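Long-range contacts in putative poly(3-hydroxybutyrate) depolymerase LpqC (Bordetella parapertussis 12822, PDB 3D0K), which probably hydrolyses ester bonds as an alpha/beta-hydrolase, and is putatively a depolymerase of the bacterial storage polyester poly(3-hydroxybutyrate): residues A212-D216 / G268-D272; G151-R156 / P174-T178; A22-A26 / R71-I75; D53-V57 / R80-L84. All coordinates share one frame; numbering follows the deposited sequence.

Contact 1. Residues A212-D216 / G268-D272; sequences AGDQD and GIGHD. With SO4 (sulfate ion), chain G.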
loop_
_atom_site.group_PDB
_atom_site.type_symbol
_atom_site.label_atom_id
_atom_site.label_comp_id
_atom_site.label_asym_id
_atom_site.label_seq_id
_atom_site.Cartn_x
_atom_site.Cartn_y
_atom_site.Cartn_z
ATOM N N ALA A 212 9.297 -8.872 3.040
ATOM C CA ALA A 212 10.190 -9.242 1.921
ATOM C C ALA A 212 10.322 -10.768 1.785
ATOM O O ALA A 212 10.808 -11.429 2.699
ATOM C CB ALA A 212 11.568 -8.554 2.087
ATOM N N GLY A 213 9.909 -11.324 0.641
ATOM C CA GLY A 213 10.091 -12.757 0.387
ATOM C C GLY A 213 11.538 -13.001 0.061
ATOM O O GLY A 213 12.133 -12.283 -0.767
ATOM N N ASP A 214 12.151 -13.992 0.712
ATOM C CA ASP A 214 13.577 -14.242 0.484
ATOM C C ASP A 214 13.900 -15.017 -0.789
ATOM O O ASP A 214 15.070 -15.239 -1.121
ATOM C CB ASP A 214 14.271 -14.817 1.732
ATOM C CG ASP A 214 13.924 -16.282 2.017
ATOM O OD1 ASP A 214 13.268 -16.966 1.183
ATOM O OD2 ASP A 214 14.342 -16.751 3.109
ATOM N N GLN A 215 12.850 -15.432 -1.490
ATOM C CA GLN A 215 12.943 -15.992 -2.815
ATOM C C GLN A 215 12.548 -14.952 -3.903
ATOM O O GLN A 215 12.446 -15.304 -5.075
ATOM C CB GLN A 215 12.064 -17.257 -2.933
ATOM C CG GLN A 215 12.468 -18.422 -1.995
ATOM C CD GLN A 215 13.944 -18.779 -2.110
ATOM O OE1 GLN A 215 14.699 -18.589 -1.161
ATOM N NE2 GLN A 215 14.369 -19.256 -3.291
ATOM N N ASP A 216 12.354 -13.674 -3.537
ATOM C CA ASP A 216 12.090 -12.656 -4.572
ATOM C C ASP A 216 13.446 -12.173 -5.068
ATOM O O ASP A 216 13.914 -11.054 -4.755
ATOM C CB ASP A 216 11.197 -11.509 -4.027
ATOM C CG ASP A 216 10.522 -10.694 -5.133
ATOM O OD1 ASP A 216 10.964 -10.697 -6.303
ATOM O OD2 ASP A 216 9.522 -10.016 -4.835
ATOM N N GLY A 268 11.106 -18.645 2.008
ATOM C CA GLY A 268 10.592 -19.542 0.967
ATOM C C GLY A 268 9.485 -18.996 0.067
ATOM O O GLY A 268 8.919 -19.742 -0.709
ATOM N N ILE A 269 9.176 -17.711 0.157
ATOM C CA ILE A 269 8.154 -17.103 -0.666
ATOM C C ILE A 269 8.858 -16.122 -1.580
ATOM O O ILE A 269 9.774 -15.441 -1.142
ATOM C CB ILE A 269 7.084 -16.381 0.190
ATOM C CG1 ILE A 269 6.353 -17.367 1.138
ATOM C CG2 ILE A 269 6.017 -15.693 -0.677
ATOM C CD1 ILE A 269 5.773 -18.633 0.398
ATOM N N GLY A 270 8.421 -16.039 -2.834
ATOM C CA GLY A 270 9.050 -15.117 -3.784
ATOM C C GLY A 270 8.108 -13.977 -4.130
ATOM O O GLY A 270 7.479 -13.398 -3.252
ATOM N N HIS A 271 8.005 -13.663 -5.425
ATOM C CA HIS A 271 7.191 -12.568 -5.890
ATOM C C HIS A 271 5.766 -13.039 -6.193
ATOM O O HIS A 271 5.389 -13.242 -7.354
ATOM C CB HIS A 271 7.856 -11.929 -7.120
ATOM C CG HIS A 271 7.351 -10.557 -7.415
ATOM N ND1 HIS A 271 7.587 -9.483 -6.578
ATOM C CD2 HIS A 271 6.576 -10.087 -8.423
ATOM C CE1 HIS A 271 6.998 -8.411 -7.066
ATOM N NE2 HIS A 271 6.369 -8.749 -8.179
ATOM N N ASP A 272 4.972 -13.218 -5.132
ATOM C CA ASP A 272 3.708 -13.921 -5.189
ATOM C C ASP A 272 2.743 -13.121 -4.276
ATOM O O ASP A 272 2.725 -13.291 -3.058
ATOM C CB ASP A 272 3.937 -15.361 -4.700
ATOM C CG ASP A 272 2.689 -16.267 -4.786
ATOM O OD1 ASP A 272 2.925 -17.507 -4.693
ATOM O OD2 ASP A 272 1.518 -15.811 -4.928
HETATM S S SO4 G . 2.397 -8.504 -8.967
HETATM O O1 SO4 G . 3.012 -9.317 -7.937
HETATM O O2 SO4 G . 3.406 -7.662 -9.581
HETATM O O3 SO4 G . 1.779 -9.354 -9.974
HETATM O O4 SO4 G . 1.344 -7.696 -8.342
#
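Asp216 and His271 meet in the probable active site. ND1 of His271 donates to OD2 of Asp216 over 2.7 Å. The oxygen lies at the edge of the imidazole, near the ring plane, and receives the bond on its syn side. The carboxylate is turned 57° against the ring. Asp216 has CG anti to its own N (chi1 -161°), and this swings the carboxylate across to the histidine. Its other oxygen, OD1, is held by a salt bridge to Arg237, so both oxygens have a partner. The far nitrogen of the ring, NE2, faces Ser148 and a sulfate ion. The bond from His271 NE2 to sulfate O2 is weak, at 3.5 Å.

Behind this pair the two segments are tied by backbone and side-chain bonds. Residues Gly213 to Asp216 form a type I beta turn. Ile269 O reaches over it and accepts from Gln215 N at 3.1 Å, with the donor above the carbonyl plane. Gly213 CA lies 3.1 Å from Ile269 O. Asp214 OD1 takes Gly268 N at 2.9 Å, in a fairly straight bond that arrives from above the carboxylate plane. The CB of Gln215 also packs on Ile269 O.

Ser148, His271 and Asp216 are consistent with the Ser-His-Asp triad of alpha/beta-hydrolases. In such a triad the acid orients the imidazole through ND1 and leaves NE2 directed to the serine. The geometry is consistent with a charge relay, in which Arg237 probably helps to position Asp216.

Contact 2. Residues G151-R156 / P174-T178; sequences GQFVHR and PGWYT. With SO4 (sulfate ion), chain E.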
loop_
_atom_site.group_PDB
_atom_site.type_symbol
_atom_site.label_atom_id
_atom_site.label_comp_id
_atom_site.label_asym_id
_atom_site.label_seq_id
_atom_site.Cartn_x
_atom_site.Cartn_y
_atom_site.Cartn_z
ATOM N N GLY A 151 3.236 -2.006 -3.257
ATOM C CA GLY A 151 4.116 -1.786 -2.084
ATOM C C GLY A 151 4.962 -0.503 -2.361
ATOM O O GLY A 151 5.314 0.232 -1.417
ATOM N N GLN A 152 5.277 -0.224 -3.634
ATOM C CA GLN A 152 5.829 1.133 -3.978
ATOM C C GLN A 152 4.818 2.239 -3.571
ATOM O O GLN A 152 5.180 3.197 -2.899
ATOM C CB GLN A 152 6.137 1.249 -5.435
ATOM C CG GLN A 152 7.210 0.292 -5.918
ATOM C CD GLN A 152 7.587 0.582 -7.350
ATOM O OE1 GLN A 152 7.614 1.727 -7.741
ATOM N NE2 GLN A 152 7.921 -0.462 -8.126
ATOM N N PHE A 153 3.557 2.074 -3.972
ATOM C CA PHE A 153 2.486 3.029 -3.637
ATOM C C PHE A 153 2.369 3.255 -2.128
ATOM O O PHE A 153 2.316 4.400 -1.676
ATOM C CB PHE A 153 1.189 2.451 -4.226
ATOM C CG PHE A 153 -0.052 3.307 -4.069
ATOM C CD1 PHE A 153 -0.813 3.257 -2.885
ATOM C CD2 PHE A 153 -0.523 4.064 -5.148
ATOM C CE1 PHE A 153 -1.971 3.995 -2.764
ATOM C CE2 PHE A 153 -1.737 4.790 -5.026
ATOM C CZ PHE A 153 -2.446 4.727 -3.849
ATOM N N VAL A 154 2.322 2.165 -1.358
ATOM C CA VAL A 154 2.106 2.269 0.076
ATOM C C VAL A 154 3.231 3.024 0.811
ATOM O O VAL A 154 2.944 3.899 1.646
ATOM C CB VAL A 154 1.820 0.866 0.676
ATOM C CG1 VAL A 154 1.990 0.823 2.224
ATOM C CG2 VAL A 154 0.450 0.377 0.215
ATOM N N HIS A 155 4.503 2.705 0.508
ATOM C CA HIS A 155 5.599 3.398 1.245
ATOM C C HIS A 155 5.735 4.860 0.836
ATOM O O HIS A 155 6.107 5.696 1.654
ATOM C CB HIS A 155 6.955 2.648 1.227
ATOM C CG HIS A 155 7.725 2.761 -0.054
ATOM N ND1 HIS A 155 8.746 3.678 -0.229
ATOM C CD2 HIS A 155 7.713 1.995 -1.172
ATOM C CE1 HIS A 155 9.289 3.505 -1.434
ATOM N NE2 HIS A 155 8.649 2.519 -2.038
ATOM N N ARG A 156 5.335 5.161 -0.394
ATOM C CA ARG A 156 5.382 6.550 -0.896
ATOM C C ARG A 156 4.167 7.308 -0.338
ATOM O O ARG A 156 4.256 8.494 -0.110
ATOM C CB ARG A 156 5.376 6.589 -2.408
ATOM C CG ARG A 156 6.714 6.044 -2.952
ATOM C CD ARG A 156 6.838 6.125 -4.454
ATOM N NE ARG A 156 8.146 5.500 -4.763
ATOM C CZ ARG A 156 8.411 4.679 -5.774
ATOM N NH1 ARG A 156 7.487 4.384 -6.683
ATOM N NH2 ARG A 156 9.639 4.160 -5.903
ATOM N N PRO A 174 8.135 -4.385 -2.623
ATOM C CA PRO A 174 8.217 -3.298 -3.613
ATOM C C PRO A 174 9.365 -3.531 -4.610
ATOM O O PRO A 174 10.439 -3.987 -4.185
ATOM C CB PRO A 174 8.553 -2.048 -2.754
ATOM C CG PRO A 174 7.991 -2.397 -1.371
ATOM C CD PRO A 174 8.279 -3.883 -1.230
ATOM N N GLY A 175 9.165 -3.148 -5.889
ATOM C CA GLY A 175 10.221 -3.303 -6.910
ATOM C C GLY A 175 11.417 -2.380 -6.631
ATOM O O GLY A 175 12.544 -2.748 -6.916
ATOM N N TRP A 176 11.178 -1.188 -6.080
ATOM C CA TRP A 176 12.262 -0.281 -5.682
ATOM C C TRP A 176 11.647 0.807 -4.776
ATOM O O TRP A 176 10.440 0.843 -4.602
ATOM C CB TRP A 176 12.975 0.346 -6.913
ATOM C CG TRP A 176 12.244 1.457 -7.547
ATOM C CD1 TRP A 176 11.023 1.387 -8.187
ATOM C CD2 TRP A 176 12.668 2.829 -7.643
ATOM N NE1 TRP A 176 10.672 2.636 -8.645
ATOM C CE2 TRP A 176 11.667 3.529 -8.358
ATOM C CE3 TRP A 176 13.817 3.524 -7.232
ATOM C CZ2 TRP A 176 11.748 4.913 -8.632
ATOM C CZ3 TRP A 176 13.907 4.927 -7.531
ATOM C CH2 TRP A 176 12.881 5.583 -8.214
ATOM N N TYR A 177 12.477 1.677 -4.222
ATOM C CA TYR A 177 12.023 2.503 -3.113
ATOM C C TYR A 177 12.416 3.955 -3.323
ATOM O O TYR A 177 13.500 4.293 -3.837
ATOM C CB TYR A 177 12.680 2.031 -1.801
ATOM C CG TYR A 177 12.303 0.642 -1.352
ATOM C CD1 TYR A 177 11.279 0.455 -0.385
ATOM C CD2 TYR A 177 12.910 -0.495 -1.925
ATOM C CE1 TYR A 177 10.912 -0.809 0.023
ATOM C CE2 TYR A 177 12.535 -1.779 -1.520
ATOM C CZ TYR A 177 11.537 -1.905 -0.540
ATOM O OH TYR A 177 11.169 -3.153 -0.143
ATOM N N THR A 178 11.567 4.818 -2.800
ATOM C CA THR A 178 11.938 6.230 -2.577
ATOM C C THR A 178 12.760 6.228 -1.280
ATOM O O THR A 178 12.247 5.881 -0.192
ATOM C CB THR A 178 10.653 7.048 -2.297
ATOM O OG1 THR A 178 9.878 7.148 -3.520
ATOM C CG2 THR A 178 11.033 8.485 -1.882
HETATM S S SO4 E . 7.355 -3.828 -9.175
HETATM O O1 SO4 E . 7.119 -3.181 -7.883
HETATM O O2 SO4 E . 7.868 -2.784 -10.075
HETATM O O3 SO4 E . 8.313 -4.895 -9.165
HETATM O O4 SO4 E . 6.131 -4.225 -9.840
#
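Arg156 reaches from helix 149-160 to Trp176 and Thr178 in the loop after strand 168-172. In the alpha/beta-hydrolase fold this is the helix that follows the probable nucleophile elbow. The NE of Arg156 donates to Thr178 OG1 at 2.7 Å. Arg156 NH2 sits over one face of the Trp176 indole, 3.2 Å from CE2 of that ring, with the guanidinium and ring planes 64° apart. His155 fits between neighbours. Tyr177 CD1 covers one face of its ring and Arg156 CG the opposite face, while Thr178 N lies at the edge. Near the start of the helix segment Pro174 CG packs on Gly151 C.

The next shell fixes these groups. Arg156 runs extended from CG to NE, and its NH1 donates to Gln152 OE1 on a lone pair in the carbonyl plane. This holds the Gln152 amide, which stands at 80° to the indole. Thr178 OG1 also bonds to Pro187 O. Tyr244 stacks on Tyr177 and meets His155 edge-to-face.

Toward the probable active site a sulfate ion bridges the segments, and Arg237 binds it too. Sulfate O1 accepts from Gln152 NE2 at 2.8 Å and, weakly, from Gly175 N at 2.9 Å.

Contact 3. Residues A22-A26 / R71-I75; sequences AGRNA and RDFWI. With SO4 (sulfate ion), chain H.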
loop_
_atom_site.group_PDB
_atom_site.type_symbol
_atom_site.label_atom_id
_atom_site.label_comp_id
_atom_site.label_asym_id
_atom_site.label_seq_id
_atom_site.Cartn_x
_atom_site.Cartn_y
_atom_site.Cartn_z
ATOM N N ALA A 22 -23.253 -8.323 2.135
ATOM C CA ALA A 22 -22.103 -9.223 1.950
ATOM C C ALA A 22 -21.857 -9.572 0.500
ATOM O O ALA A 22 -22.778 -9.543 -0.311
ATOM C CB ALA A 22 -22.247 -10.508 2.806
ATOM N N GLY A 23 -20.586 -9.841 0.187
ATOM C CA GLY A 23 -20.159 -10.399 -1.108
ATOM C C GLY A 23 -19.110 -9.525 -1.789
ATOM O O GLY A 23 -18.578 -8.592 -1.169
ATOM N N ARG A 24 -18.809 -9.828 -3.050
ATOM C CA ARG A 24 -17.824 -9.046 -3.806
ATOM C C ARG A 24 -18.546 -7.928 -4.496
ATOM O O ARG A 24 -19.750 -8.050 -4.863
ATOM C CB ARG A 24 -17.160 -9.910 -4.874
ATOM C CG ARG A 24 -16.605 -11.147 -4.317
ATOM C CD ARG A 24 -15.466 -11.572 -5.105
ATOM N NE ARG A 24 -15.869 -12.247 -6.312
ATOM C CZ ARG A 24 -15.852 -13.564 -6.421
ATOM N NH1 ARG A 24 -15.483 -14.297 -5.356
ATOM N NH2 ARG A 24 -16.222 -14.149 -7.572
ATOM N N ASN A 25 -17.847 -6.819 -4.696
ATOM C CA ASN A 25 -18.414 -5.743 -5.501
ATOM C C ASN A 25 -17.323 -5.005 -6.242
ATOM O O ASN A 25 -16.127 -5.115 -5.893
ATOM C CB ASN A 25 -19.203 -4.779 -4.601
ATOM C CG ASN A 25 -20.362 -4.108 -5.334
ATOM O OD1 ASN A 25 -20.371 -4.036 -6.569
ATOM N ND2 ASN A 25 -21.325 -3.577 -4.575
ATOM N N ALA A 26 -17.712 -4.289 -7.291
ATOM C CA ALA A 26 -16.808 -3.355 -7.983
ATOM C C ALA A 26 -17.525 -2.005 -8.045
ATOM O O ALA A 26 -18.512 -1.851 -8.793
ATOM C CB ALA A 26 -16.468 -3.857 -9.369
ATOM N N ARG A 71 -8.296 -8.389 -4.256
ATOM C CA ARG A 71 -9.448 -8.459 -3.353
ATOM C C ARG A 71 -9.780 -9.951 -3.084
ATOM O O ARG A 71 -10.031 -10.350 -1.953
ATOM C CB ARG A 71 -10.623 -7.701 -3.987
ATOM C CG ARG A 71 -11.990 -7.832 -3.241
ATOM C CD ARG A 71 -12.826 -9.107 -3.599
ATOM N NE ARG A 71 -12.916 -9.374 -5.039
ATOM C CZ ARG A 71 -13.596 -8.641 -5.916
ATOM N NH1 ARG A 71 -13.577 -9.001 -7.182
ATOM N NH2 ARG A 71 -14.325 -7.573 -5.540
ATOM N N ASP A 72 -9.721 -10.770 -4.127
ATOM C CA ASP A 72 -10.009 -12.234 -4.003
ATOM C C ASP A 72 -9.000 -12.922 -3.079
ATOM O O ASP A 72 -9.362 -13.847 -2.315
ATOM C CB ASP A 72 -9.966 -12.919 -5.369
ATOM C CG ASP A 72 -11.210 -12.624 -6.244
ATOM O OD1 ASP A 72 -12.167 -11.984 -5.790
ATOM O OD2 ASP A 72 -11.202 -13.041 -7.417
ATOM N N PHE A 73 -7.728 -12.518 -3.168
ATOM C CA PHE A 73 -6.684 -13.141 -2.320
ATOM C C PHE A 73 -6.991 -13.003 -0.836
ATOM O O PHE A 73 -6.593 -13.863 -0.047
ATOM C CB PHE A 73 -5.314 -12.478 -2.515
ATOM C CG PHE A 73 -4.782 -12.562 -3.901
ATOM C CD1 PHE A 73 -5.217 -13.538 -4.788
ATOM C CD2 PHE A 73 -3.810 -11.626 -4.320
ATOM C CE1 PHE A 73 -4.688 -13.608 -6.119
ATOM C CE2 PHE A 73 -3.259 -11.682 -5.630
ATOM C CZ PHE A 73 -3.725 -12.673 -6.533
ATOM N N TRP A 74 -7.677 -11.914 -0.455
ATOM C CA TRP A 74 -8.003 -11.621 0.938
ATOM C C TRP A 74 -9.334 -12.198 1.456
ATOM O O TRP A 74 -9.644 -12.045 2.639
ATOM C CB TRP A 74 -7.972 -10.111 1.187
ATOM C CG TRP A 74 -6.553 -9.585 1.282
ATOM C CD1 TRP A 74 -5.669 -9.323 0.231
ATOM C CD2 TRP A 74 -5.845 -9.346 2.480
ATOM N NE1 TRP A 74 -4.448 -8.868 0.742
ATOM C CE2 TRP A 74 -4.534 -8.888 2.119
ATOM C CE3 TRP A 74 -6.198 -9.414 3.852
ATOM C CZ2 TRP A 74 -3.583 -8.526 3.083
ATOM C CZ3 TRP A 74 -5.244 -9.057 4.810
ATOM C CH2 TRP A 74 -3.946 -8.618 4.409
ATOM N N ILE A 75 -10.121 -12.824 0.583
ATOM C CA ILE A 75 -11.396 -13.428 1.011
ATOM C C ILE A 75 -11.305 -14.431 2.199
ATOM O O ILE A 75 -12.049 -14.305 3.189
ATOM C CB ILE A 75 -12.213 -13.972 -0.179
ATOM C CG1 ILE A 75 -12.757 -12.771 -1.022
ATOM C CG2 ILE A 75 -13.400 -14.866 0.323
ATOM C CD1 ILE A 75 -13.352 -13.242 -2.393
HETATM S S SO4 H . -25.729 -9.494 4.654
HETATM O O1 SO4 H . -25.936 -10.628 5.570
HETATM O O2 SO4 H . -24.415 -8.922 4.959
HETATM O O3 SO4 H . -25.875 -9.813 3.221
HETATM O O4 SO4 H . -26.774 -8.499 4.930
HETATM O O HOH W 1 -14.789 -6.936 -8.535
#
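Arg71, Asp72 and Arg24 form a small salt-bridge network. Its short link lies within the helix segment: Arg71 NE donates to Asp72 OD1 at 2.8 Å, meeting the oxygen from above the carboxylate plane. Arg24 joins from the strand, but Arg24 NE to Asp72 OD1 is a long 3.7 Å. OD1 lies over a face of the Arg24 guanidinium, so this link is one of charge alone. A second tie is weak: Arg71 NH2 donates to Asn25 O at 3.1 Å. A water bound to Arg71 NH1 also reaches Asn25 O weakly.

The two arginines cross at about a right angle. Arg24 CD lies over one face of the Arg71 guanidinium, 3.4 Å from Arg71 NE. The shared Asp72 probably offsets the repulsion between the two charges. Arg24 bends at chi3 (-80°), and its NH1 comes to Ile75 CD1 at 3.8 Å.

This surface contact joins outermost strand 23-29 to helix 67-73 and, through Ile75, to the start of helix 75-81. Arg71 also bonds to Thr44 O and touches Tyr45, both on the adjacent strand 40-46. Helix 67-73 thus packs against this antiparallel edge of the sheet, with Trp74 beyond it turned to helix 273-286.

Contact 4. Residues D53-V57 / R80-L84; sequences DRPVV and RHKLL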
loop_
_atom_site.group_PDB
_atom_site.type_symbol
_atom_site.label_atom_id
_atom_site.label_comp_id
_atom_site.label_asym_id
_atom_site.label_seq_id
_atom_site.Cartn_x
_atom_site.Cartn_y
_atom_site.Cartn_z
ATOM N N ASP A 53 -17.553 -2.212 13.646
ATOM C CA ASP A 53 -16.400 -2.124 14.563
ATOM C C ASP A 53 -15.204 -2.946 14.109
ATOM O O ASP A 53 -14.109 -2.838 14.687
ATOM C CB ASP A 53 -16.821 -2.636 15.946
ATOM C CG ASP A 53 -17.517 -3.982 15.877
ATOM O OD1 ASP A 53 -18.645 -4.069 15.355
ATOM O OD2 ASP A 53 -16.942 -4.957 16.368
ATOM N N ARG A 54 -15.396 -3.768 13.083
ATOM C CA ARG A 54 -14.345 -4.708 12.687
ATOM C C ARG A 54 -13.356 -4.047 11.744
ATOM O O ARG A 54 -13.686 -3.054 11.089
ATOM C CB ARG A 54 -14.962 -5.975 12.055
ATOM C CG ARG A 54 -16.010 -6.655 12.952
ATOM C CD ARG A 54 -15.463 -7.798 13.744
ATOM N NE ARG A 54 -14.024 -7.747 13.897
ATOM C CZ ARG A 54 -13.269 -8.770 14.289
ATOM N NH1 ARG A 54 -11.945 -8.609 14.374
ATOM N NH2 ARG A 54 -13.833 -9.957 14.590
ATOM N N PRO A 55 -12.128 -4.600 11.635
ATOM C CA PRO A 55 -11.125 -3.927 10.800
ATOM C C PRO A 55 -11.471 -3.748 9.280
ATOM O O PRO A 55 -12.234 -4.531 8.683
ATOM C CB PRO A 55 -9.903 -4.855 10.924
ATOM C CG PRO A 55 -10.086 -5.523 12.269
ATOM C CD PRO A 55 -11.582 -5.794 12.303
ATOM N N VAL A 56 -10.866 -2.723 8.671
ATOM C CA VAL A 56 -10.945 -2.503 7.226
ATOM C C VAL A 56 -9.553 -2.688 6.718
ATOM O O VAL A 56 -8.642 -2.154 7.307
ATOM C CB VAL A 56 -11.363 -1.079 6.922
ATOM C CG1 VAL A 56 -11.293 -0.803 5.384
ATOM C CG2 VAL A 56 -12.776 -0.858 7.550
ATOM N N VAL A 57 -9.386 -3.527 5.705
ATOM C CA VAL A 57 -8.066 -3.699 5.093
ATOM C C VAL A 57 -8.071 -3.066 3.692
ATOM O O VAL A 57 -8.866 -3.418 2.848
ATOM C CB VAL A 57 -7.677 -5.191 5.027
ATOM C CG1 VAL A 57 -6.252 -5.276 4.436
ATOM C CG2 VAL A 57 -7.805 -5.830 6.466
ATOM N N ARG A 80 -12.654 -15.400 7.876
ATOM C CA ARG A 80 -12.217 -15.890 9.214
ATOM C C ARG A 80 -12.256 -14.753 10.274
ATOM O O ARG A 80 -12.826 -14.883 11.365
ATOM C CB ARG A 80 -10.811 -16.509 9.092
ATOM C CG ARG A 80 -10.231 -17.073 10.390
ATOM C CD ARG A 80 -9.384 -18.331 10.098
ATOM N NE ARG A 80 -8.454 -18.654 11.191
ATOM C CZ ARG A 80 -7.174 -18.266 11.238
ATOM N NH1 ARG A 80 -6.625 -17.561 10.245
ATOM N NH2 ARG A 80 -6.431 -18.609 12.276
ATOM N N HIS A 81 -11.711 -13.606 9.909
ATOM C CA HIS A 81 -11.552 -12.512 10.839
ATOM C C HIS A 81 -12.594 -11.429 10.763
ATOM O O HIS A 81 -12.544 -10.501 11.584
ATOM C CB HIS A 81 -10.141 -11.914 10.708
ATOM C CG HIS A 81 -9.057 -12.911 10.919
ATOM N ND1 HIS A 81 -8.790 -13.450 12.157
ATOM C CD2 HIS A 81 -8.194 -13.493 10.056
ATOM C CE1 HIS A 81 -7.809 -14.323 12.046
ATOM N NE2 HIS A 81 -7.411 -14.351 10.788
ATOM N N LYS A 82 -13.539 -11.537 9.807
ATOM C CA LYS A 82 -14.604 -10.514 9.600
ATOM C C LYS A 82 -13.969 -9.145 9.264
ATOM O O LYS A 82 -14.139 -8.178 9.974
ATOM C CB LYS A 82 -15.544 -10.437 10.796
ATOM C CG LYS A 82 -16.162 -11.806 11.205
ATOM C CD LYS A 82 -16.740 -12.495 9.998
ATOM C CE LYS A 82 -17.372 -13.845 10.388
ATOM N NZ LYS A 82 -17.343 -14.729 9.183
ATOM N N LEU A 83 -13.239 -9.105 8.167
ATOM C CA LEU A 83 -12.588 -7.891 7.726
ATOM C C LEU A 83 -13.339 -7.362 6.528
ATOM O O LEU A 83 -13.704 -8.150 5.657
ATOM C CB LEU A 83 -11.175 -8.232 7.221
ATOM C CG LEU A 83 -10.364 -9.152 8.157
ATOM C CD1 LEU A 83 -9.087 -9.616 7.475
ATOM C CD2 LEU A 83 -10.080 -8.398 9.465
ATOM N N LEU A 84 -13.435 -6.029 6.407
ATOM C CA LEU A 84 -13.940 -5.434 5.174
ATOM C C LEU A 84 -12.751 -5.183 4.222
ATOM O O LEU A 84 -11.808 -4.497 4.573
ATOM C CB LEU A 84 -14.631 -4.122 5.500
ATOM C CG LEU A 84 -15.189 -3.368 4.272
ATOM C CD1 LEU A 84 -16.346 -4.174 3.633
ATOM C CD2 LEU A 84 -15.636 -1.938 4.729
#
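Leu83 lies across Pro55 and Val57 with its two methyl branches spread. CD2 rests on the proline ring, 3.8 Å from Pro55 CB, and also meets CG and CD. CD1 reaches on to Val57 CG2 at 4.1 Å. The leucine thus covers two alternate residues of the 53-57 segment. Phe285 of helix 273-286 touches both Leu83 and Val57 and continues this packing. Val56 and Leu84 point to the other face of the sheet. They lie side by side, their tips CG2 and CD2 4.2 Å apart, and Tyr50 touches both.

The backbones fit closely between these two layers. Leu84 N donates to Pro55 O at 3.0 Å, and Val57 N to Leu84 O at 2.8 Å. Both bonds are nearly straight. Leu83 CA and Val56 CA add CH...O contacts to the same two carbonyls.

Arg54 fills the bend where the helix ends. It folds unusually at chi2 and chi3 (-97° and 21°), perhaps helped by a crystal neighbour, and brings a face of its guanidinium to His81 O, 3.3 Å from Arg54 CZ. Arg54 CB meets Lys82 O at 3.1 Å, a buried oxygen with no hydrogen-bond partner. Lys82 itself leaves the helix with positive phi.

Strand 56-60 leads through helices 67-73 and 75-81 into the parallel strand 84-89. This is the beta-alpha-beta crossover of an alpha/beta-hydrolase sheet.

Overall arrangement
All four contacts belong to one alpha/beta-hydrolase domain. Contacts 3 and 4 are neighbours, with centres 12 Å apart. They touch where Trp74 CZ3 packs on Val57 CG1 at 3.9 Å, and their segments alternate along the chain. Contact 3 joins edge strand 23-29 to helices 67-73 and 75-81, and contact 4 pairs the starts of strands 56-60 and 84-89. Contacts 2 and 1 follow in series. Their centres lie 16 Å apart, about 24 to 26 Å from those of contacts 3 and 4. Contact 2 joins helix 149-160 to the loop after strand 168-172. Contact 1 joins the end of strand 209-213 to the loop after 262-266, and holds two members of the probable triad.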